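Local coordinates for cytochrome c-550-like protein (Thermosynechococcus elongatus, PDB 4LJI) that carries electrons through one covalently bound heme c, probably at low potential, and can partially replace cytochrome c-550 in photosystem II, at residues Gly54-Leu57 and Ser63-Leu66; Leu20-Asn23 and Thr28-Phe31; Gly3-Val8 and Arg38-Phe43; Ala84-Pro89 and Glu112-Leu117; Asp77-Leu82 and Phe120-Ala125. All blocks are in the same frame, centred on the assembly; numbering follows the deposited sequence.

Contact 1 of 5, residues Gly54-Leu57 and Ser63-Leu66; sequences GSTL and SLSL. With HEC (heme c), chain C.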
# COMPACT_ATOMS: atom_id res chain seq x y z
N GLY A 54 5.53 5.21 8.72
CA GLY A 54 5.35 6.62 8.96
C GLY A 54 6.10 7.55 8.03
O GLY A 54 6.01 8.77 8.16
N SER A 55 6.84 6.98 7.09
CA SER A 55 7.47 7.78 6.06
C SER A 55 6.42 8.32 5.08
O SER A 55 5.23 8.02 5.18
CB SER A 55 8.50 6.94 5.29
OG SER A 55 7.82 6.03 4.44
N THR A 56 6.89 9.13 4.13
CA THR A 56 6.12 9.44 2.94
C THR A 56 7.04 9.25 1.74
O THR A 56 7.83 10.13 1.45
CB THR A 56 5.56 10.87 3.00
OG1 THR A 56 4.63 10.96 4.09
CG2 THR A 56 4.78 11.22 1.72
N LEU A 57 6.91 8.12 1.07
CA LEU A 57 7.90 7.77 0.04
C LEU A 57 7.97 8.78 -1.12
O LEU A 57 9.07 9.16 -1.55
CB LEU A 57 7.66 6.33 -0.44
CG LEU A 57 7.89 5.27 0.66
CD1 LEU A 57 7.92 3.87 0.05
CD2 LEU A 57 9.17 5.51 1.42
N SER A 63 6.18 13.84 6.03
CA SER A 63 6.00 12.50 6.56
C SER A 63 4.83 12.43 7.55
O SER A 63 4.13 13.44 7.76
CB SER A 63 7.27 12.03 7.27
OG SER A 63 7.39 12.63 8.54
N LEU A 64 4.62 11.26 8.17
CA LEU A 64 3.60 11.11 9.20
C LEU A 64 4.18 11.27 10.59
O LEU A 64 3.57 10.87 11.59
CB LEU A 64 2.78 9.81 9.04
CG LEU A 64 2.21 9.56 7.65
CD1 LEU A 64 1.37 8.27 7.64
CD2 LEU A 64 1.44 10.77 7.10
N SER A 65 5.38 11.87 10.68
CA SER A 65 5.96 12.12 12.00
C SER A 65 5.12 13.15 12.73
O SER A 65 4.46 13.98 12.06
CB SER A 65 7.40 12.62 11.92
OG SER A 65 7.51 13.91 11.33
N LEU A 66 5.13 13.14 14.07
CA LEU A 66 4.34 14.12 14.83
C LEU A 66 4.79 15.54 14.51
O LEU A 66 3.98 16.45 14.41
CB LEU A 66 4.40 13.87 16.33
CG LEU A 66 3.38 14.70 17.11
CD1 LEU A 66 1.95 14.39 16.62
CD2 LEU A 66 3.52 14.49 18.63
FE HEC C . -0.76 10.15 2.21
CHA HEC C . 0.54 13.27 2.91
CHB HEC C . -2.33 10.08 5.28
CHC HEC C . -2.34 7.12 1.39
CHD HEC C . 1.12 9.93 -0.57
NA HEC C . -0.84 11.37 3.80
C1A HEC C . -0.26 12.64 3.85
C2A HEC C . -0.58 13.22 5.14
C3A HEC C . -1.37 12.32 5.78
C4A HEC C . -1.58 11.20 4.97
CMA HEC C . -1.97 12.50 7.15
CAA HEC C . -0.11 14.57 5.68
CBA HEC C . 1.29 14.45 6.34
CGA HEC C . 1.81 15.74 6.92
O1A HEC C . 1.11 16.79 6.96
O2A HEC C . 2.99 15.76 7.40
NB HEC C . -2.07 8.83 3.15
C1B HEC C . -2.60 9.04 4.37
C2B HEC C . -3.45 7.96 4.69
C3B HEC C . -3.52 7.12 3.60
C4B HEC C . -2.58 7.70 2.62
CMB HEC C . -4.24 7.83 5.97
CAB HEC C . -4.28 5.86 3.46
CBB HEC C . -5.65 6.08 3.43
NC HEC C . -0.63 8.77 0.69
C1C HEC C . -1.38 7.63 0.54
C2C HEC C . -0.87 6.94 -0.57
C3C HEC C . 0.11 7.72 -1.14
C4C HEC C . 0.26 8.89 -0.35
CMC HEC C . -1.36 5.59 -1.06
CAC HEC C . 0.93 7.32 -2.32
CBC HEC C . 0.35 7.11 -3.53
ND HEC C . 0.56 11.36 1.37
C1D HEC C . 1.17 11.10 0.20
C2D HEC C . 1.98 12.25 -0.19
C3D HEC C . 1.85 13.18 0.78
C4D HEC C . 0.95 12.59 1.77
CMD HEC C . 2.84 12.35 -1.44
CAD HEC C . 2.47 14.54 0.80
CBD HEC C . 1.38 15.53 0.33
CGD HEC C . 1.59 17.00 0.02
O1D HEC C . 2.32 17.76 0.71
O2D HEC C . 0.97 17.48 -0.97
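Ser63 meets Thr56 and Gly54 in the loop that follows the heme-binding CXXCH motif of this cytochrome c and runs along the proximal, His51 side of the heme. Its CA lies 3.2 Å from Thr56 OG1, which is hydrogen-bonded to the carbonyl of Val62. Ser63 OG accepts the backbone N-H of Ser65, two residues on, at 3.0 Å and 162°, which makes an ST turn; the hydroxyl also pairs with Asp68. Leu64 supplies the backbone bond between the segments: its N reaches Gly54 O at 2.9 Å, with 156° at the hydrogen. The backbone angles of Gly54 would press a CB against the preceding carbonyl, so a glycine suits the bend. Leu64 CD2 packs on the pyrrole at HEC C3A, 3.5 Å away, while Ser65 N-caps helix 66-70 through OG on Asp68 N. Thr56 mirrors Leu64 at another pyrrole: with CG2 anti to the backbone N and OG1 beside it (chi1 -64°), methyl and hydroxyl part toward heme and loop. An alanine here would lose both branches, is likely to leave the Val62 carbonyl without its hydroxyl partner and would probably open a gap against the heme beside His51, the axial ligand. Thr56 CG2 stands 3.5 Å from HEC C2D.

Contact 2 of 5, residues Leu20-Asn23 and Thr28-Phe31; sequences LPVN and TKTF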
# COMPACT_ATOMS: atom_id res chain seq x y z
N LEU A 20 -7.16 10.50 22.84
CA LEU A 20 -6.48 11.24 21.77
C LEU A 20 -7.17 12.54 21.43
O LEU A 20 -8.39 12.64 21.53
CB LEU A 20 -6.39 10.40 20.49
CG LEU A 20 -5.57 9.11 20.64
CD1 LEU A 20 -5.83 8.21 19.44
CD2 LEU A 20 -4.07 9.39 20.79
N PRO A 21 -6.37 13.57 21.07
CA PRO A 21 -6.94 14.88 20.78
C PRO A 21 -7.94 14.80 19.66
O PRO A 21 -7.58 14.46 18.52
CB PRO A 21 -5.73 15.69 20.33
CG PRO A 21 -4.61 15.08 21.02
CD PRO A 21 -4.90 13.60 21.11
N VAL A 22 -9.17 15.15 19.95
CA VAL A 22 -10.19 15.04 18.93
C VAL A 22 -10.31 16.36 18.16
O VAL A 22 -10.62 16.36 16.98
CB VAL A 22 -11.52 14.54 19.56
CG1 VAL A 22 -12.26 15.68 20.24
CG2 VAL A 22 -12.37 13.82 18.53
N ASN A 23 -9.98 17.48 18.81
CA ASN A 23 -9.95 18.78 18.14
C ASN A 23 -8.96 19.74 18.79
O ASN A 23 -8.32 19.39 19.79
CB ASN A 23 -11.32 19.42 18.09
CG ASN A 23 -11.93 19.63 19.48
OD1 ASN A 23 -11.21 19.87 20.45
ND2 ASN A 23 -13.24 19.50 19.57
N THR A 28 -10.47 15.40 24.18
CA THR A 28 -10.00 14.09 23.77
C THR A 28 -11.14 13.10 23.58
O THR A 28 -12.21 13.25 24.12
CB THR A 28 -9.02 13.49 24.81
OG1 THR A 28 -9.71 13.30 26.05
CG2 THR A 28 -7.83 14.41 25.03
N LYS A 29 -10.88 12.08 22.78
CA LYS A 29 -11.82 10.99 22.58
C LYS A 29 -11.15 9.69 23.01
O LYS A 29 -9.94 9.50 22.80
CB LYS A 29 -12.20 10.90 21.10
CG LYS A 29 -13.03 9.69 20.68
CD LYS A 29 -13.82 10.03 19.44
CE LYS A 29 -14.43 8.80 18.77
NZ LYS A 29 -14.82 7.76 19.74
N THR A 30 -11.95 8.80 23.56
CA THR A 30 -11.47 7.53 24.07
C THR A 30 -11.42 6.46 22.96
O THR A 30 -12.46 6.13 22.38
CB THR A 30 -12.37 7.05 25.22
OG1 THR A 30 -12.54 8.09 26.19
CG2 THR A 30 -11.78 5.80 25.89
N PHE A 31 -10.23 5.94 22.68
CA PHE A 31 -10.08 4.82 21.75
C PHE A 31 -9.56 3.58 22.46
O PHE A 31 -8.65 3.65 23.29
CB PHE A 31 -9.14 5.16 20.59
CG PHE A 31 -9.70 6.17 19.65
CD1 PHE A 31 -10.47 5.77 18.56
CD2 PHE A 31 -9.50 7.51 19.86
CE1 PHE A 31 -11.01 6.70 17.71
CE2 PHE A 31 -10.05 8.45 19.00
CZ PHE A 31 -10.81 8.03 17.93
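Leu20 and Lys29 face each other as an antiparallel hydrogen-bonded pair, each backbone N-H meeting the other's carbonyl. Leu20 N to Lys29 O measures 3.0 Å with 170° at the hydrogen, and Lys29 N to Leu20 O 2.8 Å. The second carbonyl also takes a CA-H...O contact from Thr28 CA at 3.1 Å, so Leu20 O is approached by two neighbouring residues of the opposite strand. Around this ladder the side chains close in: Leu20 CD1 comes obliquely to the Phe31 ring, 3.8 Å from Phe31 CD2, while the two side chains as wholes cross at about a right angle. Val22 CG2, anti to its own backbone N, lies against Lys29 CB at 3.9 Å, while the lysine chain runs on past it. The Leu20-Lys29 pair belongs to the beta hairpin of strands 17-21 and 28-32, the small two-stranded sheet of this cytochrome. At Pro21 and Thr28, a non-hydrogen-bonded pair, the side chains diverge. Further out, Glu19 holds the hydroxyls of Thr28 and Thr30 with its two carboxylate oxygens. On the inner side Leu20 and Phe31 rest on Ala119 of helix 111-127, and the backbones of Pro21 and Val22 are hydrogen-bonded to Ile79 and Ala80 at the start of helix 79-87.

Contact 3 of 5, residues Gly3-Val8 and Arg38-Phe43; sequences GVDNYV and RGKRLF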
# COMPACT_ATOMS: atom_id res chain seq x y z
N GLY A 3 -8.11 -10.12 17.82
CA GLY A 3 -8.88 -9.05 18.43
C GLY A 3 -8.08 -7.79 18.69
O GLY A 3 -8.47 -6.69 18.29
N VAL A 4 -6.96 -7.95 19.39
CA VAL A 4 -5.99 -6.86 19.53
C VAL A 4 -4.65 -7.31 18.96
O VAL A 4 -4.13 -8.36 19.33
CB VAL A 4 -5.81 -6.42 20.99
CG1 VAL A 4 -4.78 -5.30 21.09
CG2 VAL A 4 -7.14 -5.99 21.58
N ASP A 5 -4.09 -6.52 18.06
CA ASP A 5 -2.82 -6.90 17.47
C ASP A 5 -1.65 -6.55 18.40
O ASP A 5 -1.69 -5.56 19.13
CB ASP A 5 -2.68 -6.29 16.08
CG ASP A 5 -3.56 -6.99 15.05
OD1 ASP A 5 -4.55 -7.65 15.45
OD2 ASP A 5 -3.27 -6.88 13.84
N ASN A 6 -0.62 -7.39 18.39
CA ASN A 6 0.53 -7.20 19.27
C ASN A 6 1.18 -5.84 19.08
O ASN A 6 1.62 -5.23 20.04
CB ASN A 6 1.57 -8.32 19.11
CG ASN A 6 2.73 -8.19 20.11
OD1 ASN A 6 2.54 -8.37 21.31
ND2 ASN A 6 3.92 -7.86 19.61
N TYR A 7 1.23 -5.37 17.84
CA TYR A 7 1.83 -4.06 17.55
C TYR A 7 1.22 -2.96 18.40
O TYR A 7 1.91 -2.07 18.87
CB TYR A 7 1.76 -3.73 16.06
CG TYR A 7 2.33 -2.37 15.72
CD1 TYR A 7 3.69 -2.21 15.47
CD2 TYR A 7 1.52 -1.23 15.67
CE1 TYR A 7 4.22 -0.97 15.18
CE2 TYR A 7 2.04 0.01 15.35
CZ TYR A 7 3.40 0.13 15.11
OH TYR A 7 3.93 1.35 14.80
N VAL A 8 -0.09 -3.03 18.60
CA VAL A 8 -0.79 -2.05 19.42
C VAL A 8 -0.45 -2.14 20.92
O VAL A 8 -0.29 -1.12 21.61
CB VAL A 8 -2.32 -2.19 19.21
CG1 VAL A 8 -3.06 -1.36 20.29
CG2 VAL A 8 -2.70 -1.85 17.76
N ARG A 38 -8.01 -1.95 14.56
CA ARG A 38 -8.81 -1.80 13.34
C ARG A 38 -8.26 -0.70 12.45
O ARG A 38 -8.17 -0.81 11.21
CB ARG A 38 -10.29 -1.56 13.67
CG ARG A 38 -11.01 -2.82 14.16
CD ARG A 38 -12.50 -2.63 14.30
NE ARG A 38 -13.09 -3.66 15.15
CZ ARG A 38 -14.35 -3.66 15.57
NH1 ARG A 38 -15.17 -2.68 15.20
NH2 ARG A 38 -14.79 -4.63 16.34
N GLY A 39 -7.75 0.35 13.09
CA GLY A 39 -7.16 1.47 12.38
C GLY A 39 -5.86 1.04 11.71
O GLY A 39 -5.57 1.43 10.55
N LYS A 40 -5.07 0.23 12.42
CA LYS A 40 -3.80 -0.33 11.88
C LYS A 40 -4.09 -1.16 10.63
O LYS A 40 -3.46 -0.98 9.59
CB LYS A 40 -3.10 -1.22 12.91
CG LYS A 40 -1.92 -2.02 12.35
CD LYS A 40 -1.40 -2.99 13.41
CE LYS A 40 -0.24 -3.82 12.90
NZ LYS A 40 0.88 -2.90 12.65
N ARG A 41 -5.09 -2.02 10.73
CA ARG A 41 -5.48 -2.83 9.58
C ARG A 41 -5.88 -1.96 8.38
O ARG A 41 -5.51 -2.24 7.25
CB ARG A 41 -6.59 -3.79 9.99
CG ARG A 41 -7.07 -4.72 8.90
CD ARG A 41 -7.68 -5.92 9.57
NE ARG A 41 -6.85 -6.36 10.69
CZ ARG A 41 -6.01 -7.39 10.65
NH1 ARG A 41 -5.89 -8.10 9.53
NH2 ARG A 41 -5.30 -7.72 11.72
N LEU A 42 -6.65 -0.90 8.62
CA LEU A 42 -6.99 0.02 7.55
C LEU A 42 -5.77 0.70 6.96
O LEU A 42 -5.71 0.94 5.76
CB LEU A 42 -7.98 1.10 8.04
CG LEU A 42 -9.37 0.56 8.24
CD1 LEU A 42 -10.23 1.64 8.92
CD2 LEU A 42 -9.98 0.16 6.88
N PHE A 43 -4.80 1.03 7.79
CA PHE A 43 -3.61 1.67 7.29
C PHE A 43 -2.83 0.68 6.41
O PHE A 43 -2.35 1.02 5.34
CB PHE A 43 -2.77 2.14 8.47
CG PHE A 43 -1.47 2.80 8.09
CD1 PHE A 43 -1.40 4.15 7.83
CD2 PHE A 43 -0.30 2.05 8.02
CE1 PHE A 43 -0.20 4.75 7.51
CE2 PHE A 43 0.90 2.66 7.73
CZ PHE A 43 0.92 4.01 7.43
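Asp5 and Tyr7 reach Lys40 and Arg41 with their side chains, for no backbone hydrogen bond joins the two segments. Val4 and Asp5 are extended and lead into helix 6-10, Asp5 being the N-cap residue, whose carboxylate makes no capping bond. Residues 38-43 are regular helix, as the bonds from Leu42 N to Arg38 O and from Phe43 N to Gly39 O attest.

The carboxylate of Asp5 is directed across to residues 38-43 instead. In the conformer given, one of two deposited, OD2 forms a salt bridge with Arg41 NH2 at 3.1 Å, so the bridge may not be permanent. That oxygen comes to the guanidinium at its edge, near its plane, while the two flat groups stand 85° apart, so the pairing is a single-point one and not a two-pronged fork. Arg41 is extended through chi1 and chi2, then bent at chi3 to reach it.

One residue back, Lys40 leaves its helix fully extended as far as CE and bends at the last torsion, chi4 65°, which sets the ammonium over a face of the Tyr7 ring. NZ is 3.9 Å from the ring centroid and 31° off the normal, a cation-pi contact displaced toward the CB side, where NZ to Tyr7 CG is 3.4 Å. A long, weak ion pair with Glu44 gives the same ammonium a second neighbour.

At the surface, this contact ties the N-terminal helix 6-10 to helix 33-46, Asp5 N being held by Thr37; further in, Tyr7 and Lys40 both lean on Phe120 of helix 111-127.

Contact 4 of 5, residues Ala84-Pro89 and Glu112-Leu117; sequences AFQRSP and EQLETL. With HEC (heme c), chain C.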
# COMPACT_ATOMS: atom_id res chain seq x y z
N ALA A 84 -10.54 15.24 8.09
CA ALA A 84 -10.83 16.27 7.10
C ALA A 84 -9.77 16.27 6.01
O ALA A 84 -10.05 16.63 4.88
CB ALA A 84 -10.90 17.61 7.71
N PHE A 85 -8.56 15.86 6.38
CA PHE A 85 -7.48 15.81 5.42
C PHE A 85 -7.75 14.67 4.47
O PHE A 85 -7.69 14.83 3.25
CB PHE A 85 -6.11 15.62 6.09
CG PHE A 85 -5.01 15.45 5.11
CD1 PHE A 85 -4.44 16.55 4.48
CD2 PHE A 85 -4.57 14.17 4.78
CE1 PHE A 85 -3.43 16.38 3.54
CE2 PHE A 85 -3.57 13.98 3.86
CZ PHE A 85 -2.99 15.10 3.24
N GLN A 86 -8.11 13.52 5.01
CA GLN A 86 -8.24 12.34 4.17
C GLN A 86 -9.42 12.45 3.22
O GLN A 86 -9.43 11.85 2.14
CB GLN A 86 -8.27 11.07 5.00
CG GLN A 86 -7.40 10.00 4.31
CD GLN A 86 -5.98 10.46 4.15
OE1 GLN A 86 -5.38 10.94 5.09
NE2 GLN A 86 -5.43 10.32 2.94
N ARG A 87 -10.43 13.21 3.63
CA ARG A 87 -11.59 13.38 2.76
C ARG A 87 -11.24 14.20 1.52
O ARG A 87 -11.82 14.00 0.42
CB ARG A 87 -12.72 14.03 3.55
CG ARG A 87 -13.36 13.09 4.58
CD ARG A 87 -14.05 11.92 3.93
NE ARG A 87 -14.79 11.13 4.89
CZ ARG A 87 -14.88 9.81 4.88
NH1 ARG A 87 -14.26 9.08 3.94
NH2 ARG A 87 -15.58 9.21 5.83
N SER A 88 -10.31 15.13 1.69
CA SER A 88 -9.88 16.01 0.60
C SER A 88 -8.45 16.45 0.85
O SER A 88 -8.23 17.50 1.45
CB SER A 88 -10.78 17.25 0.54
OG SER A 88 -10.45 18.03 -0.61
N PRO A 89 -7.46 15.64 0.41
CA PRO A 89 -6.07 15.99 0.76
C PRO A 89 -5.60 17.34 0.23
O PRO A 89 -5.91 17.71 -0.91
CB PRO A 89 -5.26 14.83 0.15
CG PRO A 89 -6.23 13.67 0.21
CD PRO A 89 -7.57 14.28 -0.14
N GLU A 112 -16.51 6.61 11.06
CA GLU A 112 -15.94 5.89 12.19
C GLU A 112 -14.67 5.14 11.80
O GLU A 112 -13.70 5.11 12.55
CB GLU A 112 -16.95 4.91 12.78
CG GLU A 112 -18.11 5.59 13.52
CD GLU A 112 -19.35 5.69 12.66
OE1 GLU A 112 -19.20 5.81 11.42
OE2 GLU A 112 -20.48 5.63 13.22
N GLN A 113 -14.71 4.51 10.63
CA GLN A 113 -13.51 3.81 10.13
C GLN A 113 -12.34 4.77 9.98
O GLN A 113 -11.22 4.48 10.44
CB GLN A 113 -13.77 3.15 8.79
CG GLN A 113 -14.55 1.86 8.86
CD GLN A 113 -14.85 1.33 7.49
OE1 GLN A 113 -15.40 2.02 6.63
NE2 GLN A 113 -14.47 0.09 7.26
N LEU A 114 -12.59 5.90 9.33
CA LEU A 114 -11.55 6.91 9.14
C LEU A 114 -11.07 7.49 10.48
O LEU A 114 -9.88 7.81 10.61
CB LEU A 114 -12.06 8.02 8.24
CG LEU A 114 -11.03 8.72 7.40
CD1 LEU A 114 -10.34 7.67 6.49
CD2 LEU A 114 -11.66 9.78 6.57
N GLU A 115 -11.96 7.62 11.47
CA GLU A 115 -11.55 7.98 12.81
C GLU A 115 -10.55 7.00 13.39
O GLU A 115 -9.58 7.42 14.00
CB GLU A 115 -12.76 8.07 13.77
CG GLU A 115 -13.55 9.34 13.63
CD GLU A 115 -14.81 9.32 14.45
OE1 GLU A 115 -15.53 10.33 14.43
OE2 GLU A 115 -15.07 8.28 15.11
N THR A 116 -10.79 5.71 13.22
CA THR A 116 -9.87 4.74 13.79
C THR A 116 -8.52 4.76 13.07
O THR A 116 -7.51 4.52 13.70
CB THR A 116 -10.43 3.31 13.76
OG1 THR A 116 -10.48 2.87 12.40
CG2 THR A 116 -11.81 3.25 14.42
N LEU A 117 -8.52 5.05 11.76
CA LEU A 117 -7.26 5.17 10.99
C LEU A 117 -6.52 6.42 11.46
O LEU A 117 -5.31 6.39 11.70
CB LEU A 117 -7.56 5.20 9.48
CG LEU A 117 -6.49 5.55 8.44
CD1 LEU A 117 -5.29 4.61 8.63
CD2 LEU A 117 -7.07 5.39 7.03
FE HEC C . -0.76 10.15 2.21
CHA HEC C . 0.54 13.27 2.91
CHB HEC C . -2.33 10.08 5.28
CHC HEC C . -2.34 7.12 1.39
CHD HEC C . 1.12 9.93 -0.57
NA HEC C . -0.84 11.37 3.80
C1A HEC C . -0.26 12.64 3.85
C2A HEC C . -0.58 13.22 5.14
C3A HEC C . -1.37 12.32 5.78
C4A HEC C . -1.58 11.20 4.97
CMA HEC C . -1.97 12.50 7.15
CAA HEC C . -0.11 14.57 5.68
CBA HEC C . 1.29 14.45 6.34
CGA HEC C . 1.81 15.74 6.92
O1A HEC C . 1.11 16.79 6.96
O2A HEC C . 2.99 15.76 7.40
NB HEC C . -2.07 8.83 3.15
C1B HEC C . -2.60 9.04 4.37
C2B HEC C . -3.45 7.96 4.69
C3B HEC C . -3.52 7.12 3.60
C4B HEC C . -2.58 7.70 2.62
CMB HEC C . -4.24 7.83 5.97
CAB HEC C . -4.28 5.86 3.46
CBB HEC C . -5.65 6.08 3.43
NC HEC C . -0.63 8.77 0.69
C1C HEC C . -1.38 7.63 0.54
C2C HEC C . -0.87 6.94 -0.57
C3C HEC C . 0.11 7.72 -1.14
C4C HEC C . 0.26 8.89 -0.35
CMC HEC C . -1.36 5.59 -1.06
CAC HEC C . 0.93 7.32 -2.32
CBC HEC C . 0.35 7.11 -3.53
ND HEC C . 0.56 11.36 1.37
C1D HEC C . 1.17 11.10 0.20
C2D HEC C . 1.98 12.25 -0.19
C3D HEC C . 1.85 13.18 0.78
C4D HEC C . 0.95 12.59 1.77
CMD HEC C . 2.84 12.35 -1.44
CAD HEC C . 2.47 14.54 0.80
CBD HEC C . 1.38 15.53 0.33
CGD HEC C . 1.59 17.00 0.02
O1D HEC C . 2.32 17.76 0.71
O2D HEC C . 0.97 17.48 -0.97
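Leu114 CD2 lies over the centre of the Arg87 guanidinium, 3.6 Å from CZ, in the closest packing between the segments. The two side chains slide past each other in opposite directions, and the methyl rests on a flat face rather than on the N-H edges. Those edges are engaged: NH1 donates to the carbonyl of Val104 and NH2 to that of Leu109, which fixes the plate in its plane. Gln86 CB touches the same methyl less closely, at 4.0 Å. Here the end of helix 79-87 meets the C-terminal helix 111-127 over the heme face that carries the axial ligand Cys101, within the cytochrome c fold. Gln86 bends at chi2 (58°), which brings its amide, tilted, over the porphyrin rim, with OE1 3.2 Å from HEC CHB, while NE2 donates to the carbonyl of Arg102. Phe85 CE2 comes within 3.3 Å of HEC C2A, its ring oblique to the heme, and Leu117 CD2 adds a looser touch on HEC CMB at 3.9 Å. On the solvent side the packing between the segments gives out: the exposed Glu112 side chain makes no contact with residues 84-89. Within the second helix, Thr116 OG1 donates to Gln113 O at 2.6 Å.

Contact 5 of 5, residues Asp77-Leu82 and Phe120-Ala125; sequences DTIASL and FILRAA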
# COMPACT_ATOMS: atom_id res chain seq x y z
N ASP A 77 -2.81 17.09 13.78
CA ASP A 77 -2.49 16.40 15.03
C ASP A 77 -3.71 16.12 15.90
O ASP A 77 -3.59 15.94 17.12
CB ASP A 77 -1.45 17.20 15.82
CG ASP A 77 -1.93 18.61 16.18
OD1 ASP A 77 -3.06 19.06 15.82
OD2 ASP A 77 -1.13 19.31 16.87
N THR A 78 -4.89 16.06 15.26
CA THR A 78 -6.14 15.74 15.95
C THR A 78 -6.96 14.82 15.08
O THR A 78 -6.72 14.76 13.87
CB THR A 78 -6.98 17.02 16.23
OG1 THR A 78 -7.35 17.60 14.98
CG2 THR A 78 -6.19 18.05 17.04
N ILE A 79 -7.90 14.09 15.67
CA ILE A 79 -8.78 13.22 14.88
C ILE A 79 -9.52 14.01 13.80
O ILE A 79 -9.57 13.59 12.64
CB ILE A 79 -9.85 12.52 15.76
CG1 ILE A 79 -9.20 11.67 16.85
CG2 ILE A 79 -10.71 11.60 14.86
CD1 ILE A 79 -8.24 10.59 16.30
N ALA A 80 -10.13 15.15 14.18
CA ALA A 80 -10.91 15.90 13.21
C ALA A 80 -10.07 16.41 12.05
O ALA A 80 -10.51 16.40 10.88
CB ALA A 80 -11.66 17.04 13.88
N SER A 81 -8.85 16.85 12.35
CA SER A 81 -8.00 17.40 11.29
C SER A 81 -7.49 16.32 10.34
O SER A 81 -7.36 16.56 9.17
CB SER A 81 -6.83 18.23 11.88
OG SER A 81 -6.03 17.47 12.76
N LEU A 82 -7.25 15.12 10.86
CA LEU A 82 -6.74 14.02 9.99
C LEU A 82 -7.90 13.50 9.12
O LEU A 82 -7.73 13.22 7.94
CB LEU A 82 -6.12 12.90 10.81
CG LEU A 82 -4.74 13.24 11.34
CD1 LEU A 82 -4.33 12.22 12.38
CD2 LEU A 82 -3.80 13.23 10.19
N PHE A 120 -5.01 5.60 14.83
CA PHE A 120 -3.81 4.80 14.67
C PHE A 120 -2.60 5.66 14.29
O PHE A 120 -1.56 5.56 14.91
CB PHE A 120 -4.01 3.67 13.66
CG PHE A 120 -2.75 2.98 13.32
CD1 PHE A 120 -2.19 2.04 14.17
CD2 PHE A 120 -2.08 3.30 12.13
CE1 PHE A 120 -0.97 1.39 13.85
CE2 PHE A 120 -0.84 2.66 11.81
CZ PHE A 120 -0.30 1.71 12.69
N ILE A 121 -2.76 6.54 13.30
CA ILE A 121 -1.66 7.37 12.82
C ILE A 121 -1.22 8.29 13.94
O ILE A 121 -0.02 8.48 14.17
CB ILE A 121 -2.08 8.23 11.60
CG1 ILE A 121 -2.28 7.35 10.37
CG2 ILE A 121 -1.01 9.31 11.30
CD1 ILE A 121 -2.95 8.10 9.24
N LEU A 122 -2.19 8.84 14.65
CA LEU A 122 -1.92 9.82 15.70
C LEU A 122 -1.19 9.19 16.89
O LEU A 122 -0.23 9.78 17.44
CB LEU A 122 -3.21 10.52 16.10
CG LEU A 122 -3.14 11.83 16.84
CD1 LEU A 122 -2.07 12.71 16.23
CD2 LEU A 122 -4.51 12.48 16.72
N ARG A 123 -1.65 8.03 17.33
CA ARG A 123 -0.94 7.31 18.39
C ARG A 123 0.44 6.82 17.99
O ARG A 123 1.38 6.88 18.76
CB ARG A 123 -1.78 6.17 18.94
CG ARG A 123 -1.14 5.37 20.08
CD ARG A 123 -0.78 6.24 21.27
NE ARG A 123 -0.45 5.40 22.42
CZ ARG A 123 -0.22 5.87 23.64
NH1 ARG A 123 -0.30 7.17 23.88
NH2 ARG A 123 0.09 5.01 24.62
N ALA A 124 0.56 6.31 16.77
CA ALA A 124 1.84 5.90 16.26
C ALA A 124 2.85 7.04 16.22
O ALA A 124 4.01 6.88 16.63
CB ALA A 124 1.66 5.31 14.85
N ALA A 125 2.42 8.18 15.70
CA ALA A 125 3.27 9.37 15.65
C ALA A 125 3.76 9.77 17.04
O ALA A 125 4.92 10.19 17.21
CB ALA A 125 2.49 10.55 15.01
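Leu122 sets its two methyls against the turn where Asp77 and Thr78 lead into helix 79-87. With CG anti to the backbone N (chi1 -162°), both methyls are carried across to the other segment: CD1 sits 3.7 Å from Asp77 O, and CD2 lies 3.6 Å from that same oxygen and 3.7 Å from Thr78 CA. The fork therefore straddles a carbonyl and packs on backbone more than on side chains. Ile79 and Leu82 complete the setting. Ile79 CD1 meets Leu122 CD2 at 4.2 Å, and Leu82 CD1 approaches the root of the leucine, its CB, at 4.2 Å. An alanine in place of Leu122 would remove the whole fork beyond CB and would probably leave a gap against the Asp77 carbonyl, with Ile79 losing one of its apolar neighbours. Polar atoms of the turn have partners of their own: Asp77 is salt-bridged to Lys70, and in the Ser81 conformer given, one of two, its OG is hydrogen-bonded to OG1 of Thr78, the N-cap residue, at 2.6 Å. Leu82 and Ile121 line the heme pocket of this cytochrome c fold, with Leu122 packed behind them between helix 79-87 and the C-terminal helix 111-127.

In the fold
Contacts 1, 4 and 5 are buried, contact 2 is partly buried and contact 3 lies at the surface. Contacts 4 and 5 join the same two helices, 79-87 and 111-127, with contact 4 nested inside the loop closed by contact 5; their centres are about 10 Å apart. Contacts 1 and 4 both touch the heme, from opposite sides of the chain's centre: one is a backbone-bonded loop, the other side-chain packing. Contact 2 is a hydrogen-bonded ladder whose strand end adjoins the start of the helix used by contact 5. Charge dominates only in contact 3, yet its inner side borders the 120-125 segment of contact 5.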